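Local coordinates for YHR177W (Saccharomyces cerevisiae, PDB 4M8B), which probably binds DNA as a fungal transcription factor, this chain being the piece of the longer protein that carries its WOPR domain, at residues D18-F23 with D176-V181; G11-E16 with L142-T147. One frame throughout, in Å; residues are numbered along the deposited sequence.

Contact 1. Residues D18-F23 with D176-V181; sequences DLALVF and DALQKV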
loop_
_atom_site.group_PDB
_atom_site.type_symbol
_atom_site.label_atom_id
_atom_site.label_comp_id
_atom_site.label_asym_id
_atom_site.label_seq_id
_atom_site.Cartn_x
_atom_site.Cartn_y
_atom_site.Cartn_z
ATOM N N ASP C 18 -8.099 -2.967 -9.003
ATOM C CA ASP C 18 -6.663 -2.726 -9.004
ATOM C C ASP C 18 -5.936 -3.738 -8.114
ATOM O O ASP C 18 -4.915 -4.300 -8.508
ATOM C CB ASP C 18 -6.355 -1.293 -8.560
ATOM C CG ASP C 18 -6.718 -0.260 -9.617
ATOM O OD1 ASP C 18 -6.613 -0.580 -10.820
ATOM O OD2 ASP C 18 -7.101 0.871 -9.249
ATOM N N LEU C 19 -6.477 -3.974 -6.921
ATOM C CA LEU C 19 -5.914 -4.953 -5.993
ATOM C C LEU C 19 -5.878 -6.351 -6.592
ATOM O O LEU C 19 -4.882 -7.063 -6.471
ATOM C CB LEU C 19 -6.732 -5.004 -4.703
ATOM C CG LEU C 19 -6.475 -3.958 -3.624
ATOM C CD1 LEU C 19 -7.504 -4.098 -2.513
ATOM C CD2 LEU C 19 -5.072 -4.122 -3.074
ATOM N N ALA C 20 -6.978 -6.736 -7.232
ATOM C CA ALA C 20 -7.140 -8.094 -7.734
ATOM C C ALA C 20 -6.093 -8.428 -8.785
ATOM O O ALA C 20 -5.550 -9.533 -8.807
ATOM C CB ALA C 20 -8.534 -8.284 -8.293
ATOM N N LEU C 21 -5.805 -7.461 -9.647
ATOM C CA LEU C 21 -4.813 -7.644 -10.699
ATOM C C LEU C 21 -3.412 -7.851 -10.121
ATOM O O LEU C 21 -2.681 -8.741 -10.556
ATOM C CB LEU C 21 -4.841 -6.458 -11.667
ATOM C CG LEU C 21 -6.118 -6.355 -12.511
ATOM C CD1 LEU C 21 -6.236 -4.994 -13.185
ATOM C CD2 LEU C 21 -6.150 -7.463 -13.548
ATOM N N VAL C 22 -3.049 -7.038 -9.132
ATOM C CA VAL C 22 -1.743 -7.150 -8.486
ATOM C C VAL C 22 -1.575 -8.506 -7.804
ATOM O O VAL C 22 -0.587 -9.203 -8.023
ATOM C CB VAL C 22 -1.525 -6.028 -7.453
ATOM C CG1 VAL C 22 -0.176 -6.196 -6.764
ATOM C CG2 VAL C 22 -1.622 -4.667 -8.121
ATOM N N PHE C 23 -2.552 -8.873 -6.983
ATOM C CA PHE C 23 -2.547 -10.158 -6.298
ATOM C C PHE C 23 -2.471 -11.326 -7.279
ATOM O O PHE C 23 -1.667 -12.240 -7.098
ATOM C CB PHE C 23 -3.785 -10.290 -5.409
ATOM C CG PHE C 23 -3.685 -9.539 -4.106
ATOM C CD1 PHE C 23 -2.509 -9.541 -3.375
ATOM C CD2 PHE C 23 -4.767 -8.832 -3.612
ATOM C CE1 PHE C 23 -2.420 -8.855 -2.171
ATOM C CE2 PHE C 23 -4.681 -8.144 -2.412
ATOM C CZ PHE C 23 -3.508 -8.155 -1.693
ATOM N N ASP C 176 -14.224 -12.950 -4.787
ATOM C CA ASP C 176 -15.102 -13.245 -3.659
ATOM C C ASP C 176 -14.402 -12.943 -2.338
ATOM O O ASP C 176 -14.970 -12.298 -1.457
ATOM C CB ASP C 176 -15.565 -14.705 -3.695
ATOM C CG ASP C 176 -16.510 -14.991 -4.848
ATOM O OD1 ASP C 176 -17.222 -14.060 -5.280
ATOM O OD2 ASP C 176 -16.544 -16.150 -5.316
ATOM N N ALA C 177 -13.163 -13.409 -2.216
ATOM C CA ALA C 177 -12.356 -13.163 -1.026
ATOM C C ALA C 177 -12.182 -11.668 -0.758
ATOM O O ALA C 177 -12.197 -11.226 0.392
ATOM C CB ALA C 177 -11.001 -13.839 -1.162
ATOM N N LEU C 178 -12.022 -10.895 -1.827
ATOM C CA LEU C 178 -11.803 -9.457 -1.711
ATOM C C LEU C 178 -13.037 -8.701 -1.228
ATOM O O LEU C 178 -12.921 -7.707 -0.513
ATOM C CB LEU C 178 -11.317 -8.879 -3.043
ATOM C CG LEU C 178 -9.863 -9.190 -3.393
ATOM C CD1 LEU C 178 -9.521 -8.696 -4.790
ATOM C CD2 LEU C 178 -8.942 -8.561 -2.363
ATOM N N GLN C 179 -14.217 -9.166 -1.618
ATOM C CA GLN C 179 -15.448 -8.493 -1.224
ATOM C C GLN C 179 -15.842 -8.846 0.214
ATOM O O GLN C 179 -16.532 -8.075 0.883
ATOM C CB GLN C 179 -16.579 -8.800 -2.213
ATOM C CG GLN C 179 -17.091 -10.230 -2.169
ATOM C CD GLN C 179 -18.310 -10.383 -1.279
ATOM O OE1 GLN C 179 -18.963 -9.400 -0.925
ATOM N NE2 GLN C 179 -18.623 -11.622 -0.912
ATOM N N LYS C 180 -15.385 -10.005 0.686
ATOM C CA LYS C 180 -15.653 -10.443 2.056
ATOM C C LYS C 180 -14.878 -9.622 3.084
ATOM O O LYS C 180 -15.165 -9.683 4.279
ATOM C CB LYS C 180 -15.301 -11.925 2.235
ATOM C CG LYS C 180 -16.233 -12.899 1.533
ATOM C CD LYS C 180 -16.019 -14.321 2.044
ATOM C CE LYS C 180 -14.607 -14.821 1.764
ATOM N NZ LYS C 180 -14.378 -15.101 0.318
ATOM N N VAL C 181 -13.893 -8.864 2.615
ATOM C CA VAL C 181 -13.006 -8.117 3.504
ATOM C C VAL C 181 -13.631 -6.822 4.028
ATOM O O VAL C 181 -14.267 -6.082 3.276
ATOM C CB VAL C 181 -11.667 -7.799 2.811
ATOM C CG1 VAL C 181 -10.843 -6.837 3.651
ATOM C CG2 VAL C 181 -10.896 -9.081 2.544
#

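Contact 2. Residues G11-E16 with L142-T147; sequences GYIDDE and LIAYYT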
loop_
_atom_site.group_PDB
_atom_site.type_symbol
_atom_site.label_atom_id
_atom_site.label_comp_id
_atom_site.label_asym_id
_atom_site.label_seq_id
_atom_site.Cartn_x
_atom_site.Cartn_y
_atom_site.Cartn_z
ATOM N N GLY C 11 2.550 1.656 -9.812
ATOM C CA GLY C 11 1.256 2.233 -10.116
ATOM C C GLY C 11 0.537 2.812 -8.914
ATOM O O GLY C 11 1.163 3.178 -7.916
ATOM N N TYR C 12 -0.787 2.895 -9.019
ATOM C CA TYR C 12 -1.623 3.429 -7.952
ATOM C C TYR C 12 -2.870 2.572 -7.754
ATOM O O TYR C 12 -3.574 2.259 -8.715
ATOM C CB TYR C 12 -2.033 4.868 -8.265
ATOM C CG TYR C 12 -3.031 5.432 -7.286
ATOM C CD1 TYR C 12 -2.625 5.871 -6.035
ATOM C CD2 TYR C 12 -4.377 5.526 -7.610
ATOM C CE1 TYR C 12 -3.534 6.389 -5.129
ATOM C CE2 TYR C 12 -5.295 6.042 -6.711
ATOM C CZ TYR C 12 -4.867 6.473 -5.471
ATOM O OH TYR C 12 -5.768 6.986 -4.565
ATOM N N ILE C 13 -3.142 2.198 -6.508
ATOM C CA ILE C 13 -4.305 1.375 -6.197
ATOM C C ILE C 13 -5.489 2.249 -5.793
ATOM O O ILE C 13 -5.386 3.045 -4.858
ATOM C CB ILE C 13 -4.002 0.381 -5.060
ATOM C CG1 ILE C 13 -2.740 -0.429 -5.379
ATOM C CG2 ILE C 13 -5.197 -0.525 -4.807
ATOM C CD1 ILE C 13 -2.712 -1.009 -6.776
ATOM N N ASP C 14 -6.610 2.104 -6.497
ATOM C CA ASP C 14 -7.802 2.890 -6.189
ATOM C C ASP C 14 -8.942 2.033 -5.641
ATOM O O ASP C 14 -9.566 2.387 -4.639
ATOM C CB ASP C 14 -8.272 3.671 -7.418
ATOM C CG ASP C 14 -9.385 4.645 -7.092
ATOM O OD1 ASP C 14 -9.077 5.770 -6.644
ATOM O OD2 ASP C 14 -10.568 4.288 -7.276
ATOM N N ASP C 15 -9.207 0.905 -6.296
ATOM C CA ASP C 15 -10.302 0.026 -5.893
ATOM C C ASP C 15 -9.908 -1.451 -5.908
ATOM O O ASP C 15 -8.745 -1.791 -6.120
ATOM C CB ASP C 15 -11.529 0.254 -6.781
ATOM C CG ASP C 15 -11.311 -0.207 -8.211
ATOM O OD1 ASP C 15 -10.158 -0.159 -8.686
ATOM O OD2 ASP C 15 -12.293 -0.618 -8.863
ATOM N N GLU C 16 -10.887 -2.324 -5.686
ATOM C CA GLU C 16 -10.629 -3.757 -5.576
ATOM C C GLU C 16 -10.179 -4.386 -6.894
ATOM O O GLU C 16 -9.517 -5.423 -6.899
ATOM C CB GLU C 16 -11.857 -4.490 -5.023
ATOM C CG GLU C 16 -12.305 -4.005 -3.650
ATOM C CD GLU C 16 -13.442 -4.831 -3.070
ATOM O OE1 GLU C 16 -13.574 -6.019 -3.437
ATOM O OE2 GLU C 16 -14.205 -4.287 -2.243
ATOM N N LEU C 142 -0.325 -5.804 1.314
ATOM C CA LEU C 142 -0.070 -4.902 0.203
ATOM C C LEU C 142 0.191 -3.488 0.704
ATOM O O LEU C 142 -0.614 -2.918 1.443
ATOM C CB LEU C 142 -1.228 -4.932 -0.801
ATOM C CG LEU C 142 -0.993 -4.160 -2.101
ATOM C CD1 LEU C 142 -1.774 -4.771 -3.254
ATOM C CD2 LEU C 142 -1.373 -2.700 -1.919
ATOM N N ILE C 143 1.330 -2.932 0.303
ATOM C CA ILE C 143 1.693 -1.567 0.662
ATOM C C ILE C 143 1.883 -0.746 -0.611
ATOM O O ILE C 143 2.572 -1.175 -1.538
ATOM C CB ILE C 143 2.996 -1.525 1.480
ATOM C CG1 ILE C 143 3.000 -2.626 2.542
ATOM C CG2 ILE C 143 3.180 -0.164 2.126
ATOM C CD1 ILE C 143 2.009 -2.401 3.661
ATOM N N ALA C 144 1.265 0.430 -0.659
ATOM C CA ALA C 144 1.390 1.299 -1.822
ATOM C C ALA C 144 1.729 2.722 -1.405
ATOM O O ALA C 144 1.058 3.304 -0.555
ATOM C CB ALA C 144 0.114 1.271 -2.651
ATOM N N TYR C 145 2.777 3.277 -2.006
ATOM C CA TYR C 145 3.175 4.646 -1.719
ATOM C C TYR C 145 2.782 5.569 -2.861
ATOM O O TYR C 145 2.869 5.203 -4.034
ATOM C CB TYR C 145 4.682 4.735 -1.473
ATOM C CG TYR C 145 5.152 3.957 -0.271
ATOM C CD1 TYR C 145 5.215 4.548 0.981
ATOM C CD2 TYR C 145 5.533 2.631 -0.387
ATOM C CE1 TYR C 145 5.649 3.839 2.083
ATOM C CE2 TYR C 145 5.968 1.916 0.709
ATOM C CZ TYR C 145 6.024 2.524 1.941
ATOM O OH TYR C 145 6.454 1.807 3.033
ATOM N N TYR C 146 2.354 6.772 -2.505
ATOM C CA TYR C 146 1.961 7.764 -3.492
ATOM C C TYR C 146 1.942 9.138 -2.843
ATOM O O TYR C 146 2.281 9.280 -1.668
ATOM C CB TYR C 146 0.593 7.423 -4.086
ATOM C CG TYR C 146 -0.524 7.370 -3.072
ATOM C CD1 TYR C 146 -0.653 6.292 -2.209
ATOM C CD2 TYR C 146 -1.458 8.392 -2.986
ATOM C CE1 TYR C 146 -1.672 6.238 -1.282
ATOM C CE2 TYR C 146 -2.484 8.345 -2.063
ATOM C CZ TYR C 146 -2.586 7.265 -1.215
ATOM O OH TYR C 146 -3.604 7.214 -0.295
ATOM N N THR C 147 1.556 10.152 -3.605
ATOM C CA THR C 147 1.534 11.510 -3.081
ATOM C C THR C 147 0.299 12.265 -3.551
ATOM O O THR C 147 -0.239 11.978 -4.619
ATOM C CB THR C 147 2.800 12.286 -3.484
ATOM O OG1 THR C 147 2.780 13.587 -2.884
ATOM C CG2 THR C 147 2.872 12.430 -4.993
HETATM O O HOH W 1 0.595 3.598 -5.367
#

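Contact 1. Residues D18-F23 with D176-V181
Leu178 reaches across from helix 172-179 and sets its two methyl groups against one flank of helix 16-28. Its CD1 goes to Ala20, 3.7 Å from Ala20 CB, and lies almost as near the backbone, 3.8 Å from Ala20 CA. The small side chain of Ala20 allows this approach to the helix itself, and the CA atoms of Ala20 and Leu178 come within 7.7 Å. With CG beside the backbone N and anti to the carbonyl carbon (chi1 -75°), the leucine extends toward the other helix. Its second branch makes the longer contact: Leu178 CD2 approaches the Phe23 ring at an oblique angle, with Phe23 CE2 the nearest ring atom at 4.3 Å. The contact is wholly apolar, with no hydrogen bond between the two segments, and it buries a modest 129 Å². Just past Leu178 the chain turns to solvent: Gln179, poorly ordered, and Lys180 are exposed. The carbonyl O of Leu178 accepts a hydrogen bond from Lys79. Both helices pack on the antiparallel sheet of the WOPR domain: Leu178 also touches Phe123 on strand 113-128, Phe23 rests on Leu125 of that strand and on Phe140 and Leu142 of strand 137-147, and Pro170 from a loop packs against Ala20.

Contact 2. Residues G11-E16 with L142-T147
Tyr12 turns the edge of its ring onto the face of Tyr146 in a T-shaped (edge-to-face) stack, with ring centroids 5.0 Å apart and planes at 74°. Tyr12 CE1 makes the approach, 3.6 Å from Tyr146 CD2 and offset toward the rim of that ring. The torsions differ: Tyr12 has CG anti to its backbone N (chi1 173°), whereas Tyr146 holds CG between N and the carbonyl carbon (chi1 60°), presenting a ring face with Tyr12 CE1 3.6 Å above its plane. Next to the stack, Ile13 packs less closely, its CG1 lying 4.3 Å from Ala144 CB and 4.4 Å from Leu142 CD2. Leu142, Ala144 and Tyr146 all point toward the loop from strand 137-147, a central strand of the antiparallel sheet in this WOPR domain, and segment 11-16 crosses that face on its way from strand 9-10 into helix 16-28. No direct hydrogen bond joins the two segments; a water donates to Gly11 O at 2.6 Å and to Tyr145 O at 3.1 Å, bridging their backbones. Farther out, the backbone of Tyr12 bonds to that of Arg157, and Lys121, whose side chain donates to Ile13 O, touches both tyrosines. Asp15 is the N-cap of helix 16-28, where Leu19 and Val22 pack against Ile13.

Both contacts are buried, but the centre of contact 2 lies about 5 Å from the centre of the chain, that of contact 1 about 13 Å. They share one run of chain: segment 11-16 leads straight into helix 16-28, which carries 18-23. Contact 1 sets helix against helix with aliphatic and aromatic carbon alone, whereas contact 2 lays a loop on a strand and adds a ring stack and a bridging water. Leu19 and Leu142 touch, which brings the two apolar patches together. Contact 2 also comes closer to the bound nucleic acid: its nearest atom is about 4 Å away, while the nearest atom of contact 1 is about 8 Å from the nucleic acid.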